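Local structure of nucleoporin NUP82 (Chaetomium thermophilum, 5CWW) at residues B[135-143]-B[158-169]; B[121-132]-B[177-188]. The protein probably serves as a structural component of the nuclear pore complex and a docking partner for transient transport factors, this chain being its N-terminal beta-propeller part. All coordinates share one frame; numbering follows the deposited sequence.

Overall arrangement
The two interactions share one four-stranded blade of the beta-propeller, 119-122, 128-132, 137-141, 160-162: interaction 1 lies within it, pairing the third strand with the edge strand 160-162, and interaction 2 joins its first two strands to 175-180, the first strand of the next blade. Their centres are about 13 Å apart, interaction 1 lying about 19 Å and interaction 2 about 10 Å from the centre of the chain. Strands 128-132 and 137-141 connect them through probable hydrogen bonds from V131 N to H138 O (2.7 Å) and from C140 N to L129 O (2.8 Å). I141 CD1 also packs on F128 CE1 at 3.5 Å. Along the chain, interaction 1 lies inside the loop that interaction 2 closes.

Interaction 1: B[135-143]-B[158-169]; sequences HTVHICILP and PKFWTLGPTTHV
I139 and W161 form a hydrogen-bonded antiparallel pair, I139 N to W161 O and W161 N to I139 O both measuring 2.7 Å with nearly straight N-H...O angles of 170°. Bonds from L163 N to V137 O and from I141 N to K159 O extend the ladder that holds 160-162 as the edge strand of a propeller blade.

C140 lies across one face of the F160 ring. Its SG, anti to the backbone N (chi1 -179°), sits 3.9 Å from the F160 ring centroid in a sulfur-aromatic contact, with CB over the same face as a CH-pi donor; H138 CB meets the ring at its edge. On the other side of the sheet, I141 CG1 reaches the edge of the W161 indole, 3.6 Å from W161 CD1, while F212 stacks on that indole.

V137 uses its two branches separately. CG1 runs alongside L163, a tight 3.4 Å from L163 CD2, and CG2 stands over one face of the H168 imidazole. That ring is held at both nitrogens: NE2 bonds to T192 OG1 in the next blade, and ND1 lies 2.8 Å from water 1, which is also hydrogen-bonded to H135 O. Further back, G164 O accepts from both T167 N and H168 N, folding the turn that brings H168 round to V137.

Beyond L163 the strands part, and water 2 takes over, accepting from V137 N at 3.0 Å, with L163 O and H168 O within hydrogen-bonding reach as acceptors. Being all backbone, the direct bonds probably depend little on side-chain identity; the ring and apolar contacts do.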
# COMPACT_ATOMS: atom_id res chain seq x y z
N HIS B 135 7.78 10.31 -8.83
CA HIS B 135 6.70 10.05 -9.79
C HIS B 135 7.02 8.95 -10.81
O HIS B 135 6.11 8.33 -11.36
CB HIS B 135 6.34 11.33 -10.55
CG HIS B 135 5.60 12.33 -9.72
ND1 HIS B 135 6.20 13.06 -8.71
CD2 HIS B 135 4.30 12.72 -9.74
CE1 HIS B 135 5.31 13.86 -8.16
NE2 HIS B 135 4.15 13.67 -8.76
N THR B 136 8.31 8.72 -11.07
CA THR B 136 8.71 7.81 -12.14
C THR B 136 9.18 6.46 -11.62
O THR B 136 9.57 6.33 -10.45
CB THR B 136 9.84 8.42 -13.00
OG1 THR B 136 11.03 8.55 -12.21
CG2 THR B 136 9.43 9.79 -13.54
N VAL B 137 9.12 5.45 -12.48
CA VAL B 137 9.55 4.10 -12.14
C VAL B 137 10.37 3.50 -13.27
O VAL B 137 9.91 3.41 -14.41
CB VAL B 137 8.35 3.17 -11.85
CG1 VAL B 137 8.82 1.79 -11.42
CG2 VAL B 137 7.45 3.77 -10.78
N HIS B 138 11.60 3.11 -12.96
CA HIS B 138 12.45 2.39 -13.90
C HIS B 138 12.77 0.99 -13.37
O HIS B 138 12.90 0.80 -12.16
CB HIS B 138 13.76 3.15 -14.16
CG HIS B 138 13.58 4.41 -14.93
ND1 HIS B 138 13.12 5.58 -14.36
CD2 HIS B 138 13.80 4.69 -16.24
CE1 HIS B 138 13.07 6.52 -15.29
NE2 HIS B 138 13.47 6.01 -16.43
N ILE B 139 12.88 0.03 -14.28
CA ILE B 139 13.27 -1.33 -13.93
C ILE B 139 14.68 -1.58 -14.44
O ILE B 139 14.93 -1.55 -15.65
CB ILE B 139 12.32 -2.38 -14.52
CG1 ILE B 139 10.87 -2.07 -14.14
CG2 ILE B 139 12.72 -3.78 -14.07
CD1 ILE B 139 10.61 -2.02 -12.65
N CYS B 140 15.60 -1.83 -13.51
CA CYS B 140 16.98 -2.13 -13.87
C CYS B 140 17.21 -3.63 -13.96
O CYS B 140 16.98 -4.36 -12.99
CB CYS B 140 17.94 -1.52 -12.85
SG CYS B 140 19.69 -1.81 -13.23
N ILE B 141 17.64 -4.08 -15.13
CA ILE B 141 18.07 -5.46 -15.30
C ILE B 141 19.46 -5.58 -14.68
O ILE B 141 20.45 -5.15 -15.27
CB ILE B 141 18.11 -5.87 -16.78
CG1 ILE B 141 16.80 -5.48 -17.48
CG2 ILE B 141 18.37 -7.37 -16.92
CD1 ILE B 141 15.55 -6.00 -16.80
N LEU B 142 19.52 -6.16 -13.49
CA LEU B 142 20.76 -6.20 -12.73
C LEU B 142 21.83 -6.98 -13.48
O LEU B 142 21.56 -8.04 -14.04
CB LEU B 142 20.52 -6.81 -11.35
CG LEU B 142 19.57 -6.00 -10.46
CD1 LEU B 142 19.32 -6.71 -9.14
CD2 LEU B 142 20.13 -4.60 -10.20
N PRO B 143 23.07 -6.44 -13.51
CA PRO B 143 24.12 -7.07 -14.31
C PRO B 143 24.78 -8.26 -13.61
O PRO B 143 24.56 -8.48 -12.42
CB PRO B 143 25.13 -5.94 -14.48
CG PRO B 143 25.01 -5.16 -13.22
CD PRO B 143 23.56 -5.24 -12.81
N PRO B 158 24.30 -1.49 -17.79
CA PRO B 158 23.08 -2.14 -17.30
C PRO B 158 21.81 -1.57 -17.93
O PRO B 158 21.63 -0.35 -17.95
CB PRO B 158 23.12 -1.87 -15.79
CG PRO B 158 24.55 -1.65 -15.48
CD PRO B 158 25.12 -0.97 -16.68
N LYS B 159 20.95 -2.45 -18.43
CA LYS B 159 19.72 -2.03 -19.09
C LYS B 159 18.71 -1.49 -18.09
O LYS B 159 18.46 -2.10 -17.05
CB LYS B 159 19.12 -3.21 -19.87
CG LYS B 159 17.81 -2.89 -20.59
CD LYS B 159 17.99 -1.80 -21.63
CE LYS B 159 16.70 -1.53 -22.39
NZ LYS B 159 16.86 -0.41 -23.37
N PHE B 160 18.13 -0.34 -18.42
CA PHE B 160 17.05 0.26 -17.65
C PHE B 160 15.79 0.33 -18.50
O PHE B 160 15.83 0.82 -19.63
CB PHE B 160 17.43 1.66 -17.17
CG PHE B 160 18.32 1.68 -15.96
CD1 PHE B 160 19.69 1.49 -16.09
CD2 PHE B 160 17.80 1.90 -14.70
CE1 PHE B 160 20.51 1.51 -14.99
CE2 PHE B 160 18.62 1.92 -13.59
CZ PHE B 160 19.98 1.72 -13.73
N TRP B 161 14.68 -0.16 -17.97
CA TRP B 161 13.39 -0.10 -18.65
C TRP B 161 12.48 0.92 -17.98
O TRP B 161 12.32 0.90 -16.76
CB TRP B 161 12.71 -1.47 -18.65
CG TRP B 161 13.37 -2.50 -19.50
CD1 TRP B 161 14.47 -3.25 -19.18
CD2 TRP B 161 12.97 -2.91 -20.81
NE1 TRP B 161 14.77 -4.10 -20.22
CE2 TRP B 161 13.87 -3.91 -21.23
CE3 TRP B 161 11.93 -2.53 -21.67
CZ2 TRP B 161 13.76 -4.53 -22.47
CZ3 TRP B 161 11.83 -3.15 -22.90
CH2 TRP B 161 12.74 -4.14 -23.29
N THR B 162 11.90 1.80 -18.77
CA THR B 162 10.90 2.74 -18.26
C THR B 162 9.59 2.00 -18.03
O THR B 162 9.12 1.27 -18.90
CB THR B 162 10.66 3.91 -19.24
OG1 THR B 162 11.88 4.64 -19.42
CG2 THR B 162 9.60 4.85 -18.70
N LEU B 163 9.01 2.19 -16.85
CA LEU B 163 7.75 1.55 -16.49
C LEU B 163 6.61 2.56 -16.58
O LEU B 163 6.60 3.57 -15.86
CB LEU B 163 7.82 0.96 -15.08
CG LEU B 163 6.68 0.01 -14.70
CD1 LEU B 163 6.83 -1.32 -15.41
CD2 LEU B 163 6.61 -0.18 -13.19
N GLY B 164 5.67 2.30 -17.48
CA GLY B 164 4.55 3.20 -17.70
C GLY B 164 4.98 4.61 -18.05
O GLY B 164 4.79 5.52 -17.25
N PRO B 165 5.56 4.79 -19.25
CA PRO B 165 6.03 6.10 -19.71
C PRO B 165 4.95 7.20 -19.69
O PRO B 165 5.28 8.36 -19.49
CB PRO B 165 6.47 5.83 -21.16
CG PRO B 165 6.78 4.38 -21.19
CD PRO B 165 5.84 3.73 -20.22
N THR B 166 3.70 6.82 -19.92
CA THR B 166 2.60 7.78 -19.93
C THR B 166 1.76 7.69 -18.66
O THR B 166 0.77 8.41 -18.50
CB THR B 166 1.68 7.57 -21.16
OG1 THR B 166 0.95 6.35 -21.02
CG2 THR B 166 2.49 7.54 -22.44
N THR B 167 2.16 6.80 -17.75
CA THR B 167 1.41 6.53 -16.53
C THR B 167 2.13 7.11 -15.31
O THR B 167 1.60 7.99 -14.62
CB THR B 167 1.21 5.02 -16.33
OG1 THR B 167 0.62 4.46 -17.50
CG2 THR B 167 0.33 4.74 -15.13
N HIS B 168 3.33 6.62 -15.03
CA HIS B 168 4.12 7.11 -13.91
C HIS B 168 4.98 8.27 -14.37
O HIS B 168 6.15 8.10 -14.74
CB HIS B 168 4.96 5.98 -13.32
CG HIS B 168 4.15 4.92 -12.64
ND1 HIS B 168 3.27 5.20 -11.62
CD2 HIS B 168 4.10 3.58 -12.82
CE1 HIS B 168 2.70 4.08 -11.21
NE2 HIS B 168 3.18 3.08 -11.92
N VAL B 169 4.39 9.47 -14.32
CA VAL B 169 5.01 10.68 -14.86
C VAL B 169 4.79 11.82 -13.88
O VAL B 169 3.88 11.77 -13.04
CB VAL B 169 4.41 11.05 -16.23
CG1 VAL B 169 5.24 12.11 -16.93
CG2 VAL B 169 4.33 9.82 -17.12
O HOH W 1 3.51 7.82 -10.72
O HOH W 2 7.90 5.96 -15.13

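Interaction 2: B[121-132]-B[177-188]; sequences VMSPNQDFLAVL and SAVWHPLGVNGH
Neighbouring blades of the beta-propeller meet here, strand 175-180 and the turn after it packing against the first two strands of the preceding blade and the type I turn S123 to Q126. With its CG anti to the carbonyl carbon (chi1 -61°), W180 wedges its indole between S123, V121 and F128, and NE1 donates to V121 O at 3.2 Å from well above the carbonyl plane. A130 N reaches the same oxygen from the opposite face, so two N-H groups grip it. S123 covers one indole face, its CA 3.5 Å from the centroid of the W180 five-membered ring in a CH-pi contact. P124 CD rests on W180 CB, and W180 CH2 touches F128 CB at 3.7 Å. Replacing W180 by an alanine would probably leave V121 O without its donor from the next blade and open a gap beneath S123 and beside F128. Nearer the start of the strand, A178 CB packs on L132 CD1.

At the turn, N125 ND2 makes a weak bond to N186 O. Water 3 bridges the segments, accepting from N125 N and binding G187 O, D127 OD1 and S123 OG. The H188 ring lies in an offset stack on F128, centroids 3.9 Å apart and planes 7° from parallel. H188 NE2 donates to D127 OD2 at 2.7 Å, near the imidazole plane but 35° out of the carboxylate plane on its syn side.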
# COMPACT_ATOMS: atom_id res chain seq x y z
N VAL B 121 13.71 -1.20 -4.87
CA VAL B 121 13.03 -2.42 -4.44
C VAL B 121 13.52 -3.63 -5.22
O VAL B 121 13.24 -3.78 -6.41
CB VAL B 121 11.50 -2.31 -4.60
CG1 VAL B 121 10.81 -3.48 -3.91
CG2 VAL B 121 10.99 -0.99 -4.02
N MET B 122 14.24 -4.50 -4.52
CA MET B 122 14.77 -5.73 -5.11
C MET B 122 13.64 -6.70 -5.40
O MET B 122 12.71 -6.84 -4.61
CB MET B 122 15.79 -6.37 -4.16
CG MET B 122 16.57 -7.53 -4.76
SD MET B 122 17.63 -7.05 -6.14
CE MET B 122 18.78 -5.93 -5.33
N SER B 123 13.74 -7.40 -6.53
CA SER B 123 12.74 -8.40 -6.89
C SER B 123 13.03 -9.70 -6.14
O SER B 123 14.12 -9.86 -5.60
CB SER B 123 12.74 -8.63 -8.40
OG SER B 123 13.92 -9.29 -8.82
N PRO B 124 12.05 -10.62 -6.09
CA PRO B 124 12.20 -11.86 -5.32
C PRO B 124 13.43 -12.69 -5.69
O PRO B 124 14.16 -13.12 -4.80
CB PRO B 124 10.91 -12.63 -5.66
CG PRO B 124 9.93 -11.58 -6.00
CD PRO B 124 10.71 -10.51 -6.69
N ASN B 125 13.65 -12.90 -6.99
CA ASN B 125 14.80 -13.68 -7.45
C ASN B 125 16.04 -12.81 -7.66
O ASN B 125 17.07 -13.29 -8.13
CB ASN B 125 14.44 -14.42 -8.73
CG ASN B 125 13.33 -15.43 -8.53
OD1 ASN B 125 13.23 -16.05 -7.47
ND2 ASN B 125 12.49 -15.60 -9.54
N GLN B 126 15.92 -11.53 -7.31
CA GLN B 126 17.06 -10.62 -7.24
C GLN B 126 17.74 -10.42 -8.59
O GLN B 126 18.96 -10.24 -8.66
CB GLN B 126 18.07 -11.14 -6.21
CG GLN B 126 17.48 -11.36 -4.83
CD GLN B 126 18.48 -11.90 -3.83
OE1 GLN B 126 19.38 -12.67 -4.19
NE2 GLN B 126 18.34 -11.50 -2.58
N ASP B 127 16.95 -10.44 -9.66
CA ASP B 127 17.47 -10.18 -11.01
C ASP B 127 16.97 -8.83 -11.53
O ASP B 127 17.63 -8.21 -12.37
CB ASP B 127 17.06 -11.30 -11.97
CG ASP B 127 15.59 -11.65 -11.87
OD1 ASP B 127 14.92 -11.19 -10.92
OD2 ASP B 127 15.10 -12.40 -12.74
N PHE B 128 15.82 -8.37 -11.03
CA PHE B 128 15.28 -7.06 -11.38
C PHE B 128 15.32 -6.11 -10.17
O PHE B 128 15.13 -6.54 -9.03
CB PHE B 128 13.84 -7.16 -11.88
CG PHE B 128 13.69 -7.86 -13.21
CD1 PHE B 128 14.79 -8.35 -13.90
CD2 PHE B 128 12.43 -8.01 -13.78
CE1 PHE B 128 14.63 -8.99 -15.12
CE2 PHE B 128 12.27 -8.64 -14.99
CZ PHE B 128 13.37 -9.13 -15.66
N LEU B 129 15.54 -4.83 -10.45
CA LEU B 129 15.53 -3.80 -9.41
C LEU B 129 14.62 -2.64 -9.82
O LEU B 129 14.86 -1.98 -10.83
CB LEU B 129 16.94 -3.29 -9.14
CG LEU B 129 17.09 -2.22 -8.06
CD1 LEU B 129 16.79 -2.81 -6.68
CD2 LEU B 129 18.47 -1.60 -8.09
N ALA B 130 13.58 -2.41 -9.02
CA ALA B 130 12.68 -1.29 -9.26
C ALA B 130 13.29 -0.00 -8.71
O ALA B 130 13.74 0.03 -7.57
CB ALA B 130 11.32 -1.55 -8.62
N VAL B 131 13.31 1.04 -9.54
CA VAL B 131 13.95 2.31 -9.20
C VAL B 131 12.94 3.45 -9.27
O VAL B 131 12.47 3.81 -10.35
CB VAL B 131 15.13 2.62 -10.15
CG1 VAL B 131 15.82 3.91 -9.74
CG2 VAL B 131 16.11 1.46 -10.16
N LEU B 132 12.62 4.01 -8.11
CA LEU B 132 11.56 5.01 -8.00
C LEU B 132 12.08 6.40 -7.68
O LEU B 132 12.91 6.59 -6.78
CB LEU B 132 10.56 4.61 -6.92
CG LEU B 132 9.51 3.55 -7.27
CD1 LEU B 132 10.15 2.20 -7.52
CD2 LEU B 132 8.48 3.46 -6.14
N SER B 177 4.26 3.27 -3.54
CA SER B 177 4.81 1.95 -3.27
C SER B 177 5.01 1.16 -4.54
O SER B 177 4.23 1.26 -5.49
CB SER B 177 3.89 1.18 -2.32
OG SER B 177 3.68 1.89 -1.12
N ALA B 178 6.08 0.37 -4.54
CA ALA B 178 6.32 -0.62 -5.57
C ALA B 178 6.70 -1.92 -4.87
O ALA B 178 7.72 -1.98 -4.19
CB ALA B 178 7.41 -0.18 -6.52
N VAL B 179 5.86 -2.94 -5.02
CA VAL B 179 6.10 -4.22 -4.36
C VAL B 179 5.88 -5.35 -5.34
O VAL B 179 4.92 -5.35 -6.11
CB VAL B 179 5.18 -4.41 -3.13
CG1 VAL B 179 5.56 -3.43 -2.03
CG2 VAL B 179 3.71 -4.23 -3.52
N TRP B 180 6.80 -6.31 -5.33
CA TRP B 180 6.73 -7.44 -6.24
C TRP B 180 5.71 -8.44 -5.71
O TRP B 180 5.62 -8.67 -4.50
CB TRP B 180 8.11 -8.09 -6.39
CG TRP B 180 9.13 -7.14 -6.97
CD1 TRP B 180 9.93 -6.27 -6.27
CD2 TRP B 180 9.45 -6.95 -8.35
NE1 TRP B 180 10.72 -5.56 -7.14
CE2 TRP B 180 10.45 -5.96 -8.42
CE3 TRP B 180 8.99 -7.52 -9.54
CZ2 TRP B 180 10.99 -5.53 -9.63
CZ3 TRP B 180 9.53 -7.10 -10.74
CH2 TRP B 180 10.52 -6.11 -10.78
N HIS B 181 4.93 -9.03 -6.61
CA HIS B 181 3.90 -9.97 -6.18
C HIS B 181 4.53 -11.28 -5.71
O HIS B 181 5.33 -11.86 -6.43
CB HIS B 181 2.90 -10.24 -7.31
CG HIS B 181 1.59 -10.76 -6.83
ND1 HIS B 181 1.46 -12.00 -6.23
CD2 HIS B 181 0.35 -10.22 -6.84
CE1 HIS B 181 0.19 -12.19 -5.90
NE2 HIS B 181 -0.50 -11.13 -6.26
N PRO B 182 4.18 -11.74 -4.49
CA PRO B 182 4.77 -12.97 -3.95
C PRO B 182 4.58 -14.19 -4.84
O PRO B 182 5.35 -15.15 -4.75
CB PRO B 182 4.01 -13.16 -2.62
CG PRO B 182 3.51 -11.83 -2.26
CD PRO B 182 3.25 -11.10 -3.54
N LEU B 183 3.55 -14.16 -5.69
CA LEU B 183 3.19 -15.32 -6.51
C LEU B 183 3.43 -15.06 -7.99
O LEU B 183 3.01 -15.85 -8.84
CB LEU B 183 1.72 -15.68 -6.28
CG LEU B 183 1.31 -15.91 -4.82
CD1 LEU B 183 -0.17 -16.23 -4.73
CD2 LEU B 183 2.15 -17.00 -4.18
N GLY B 184 4.11 -13.96 -8.31
CA GLY B 184 4.40 -13.62 -9.69
C GLY B 184 5.34 -14.61 -10.34
O GLY B 184 6.32 -15.02 -9.73
N VAL B 185 5.04 -14.99 -11.58
CA VAL B 185 5.89 -15.90 -12.34
C VAL B 185 7.29 -15.31 -12.47
O VAL B 185 7.46 -14.15 -12.85
CB VAL B 185 5.31 -16.18 -13.74
CG1 VAL B 185 6.19 -17.16 -14.51
CG2 VAL B 185 3.89 -16.71 -13.63
N ASN B 186 8.30 -16.11 -12.12
CA ASN B 186 9.70 -15.69 -12.17
C ASN B 186 10.00 -14.46 -11.31
O ASN B 186 11.06 -13.85 -11.44
CB ASN B 186 10.13 -15.40 -13.62
CG ASN B 186 10.01 -16.61 -14.52
OD1 ASN B 186 10.26 -17.74 -14.09
ND2 ASN B 186 9.64 -16.39 -15.77
N GLY B 187 9.07 -14.12 -10.41
CA GLY B 187 9.21 -12.93 -9.59
C GLY B 187 9.31 -11.68 -10.43
O GLY B 187 10.00 -10.72 -10.06
N HIS B 188 8.62 -11.68 -11.57
CA HIS B 188 8.66 -10.55 -12.50
C HIS B 188 7.34 -9.79 -12.57
O HIS B 188 7.16 -8.93 -13.44
CB HIS B 188 9.05 -11.04 -13.90
CG HIS B 188 10.48 -11.49 -14.00
ND1 HIS B 188 10.95 -12.23 -15.06
CD2 HIS B 188 11.54 -11.28 -13.19
CE1 HIS B 188 12.24 -12.47 -14.89
NE2 HIS B 188 12.62 -11.90 -13.76
O HOH W 3 12.67 -11.60 -9.36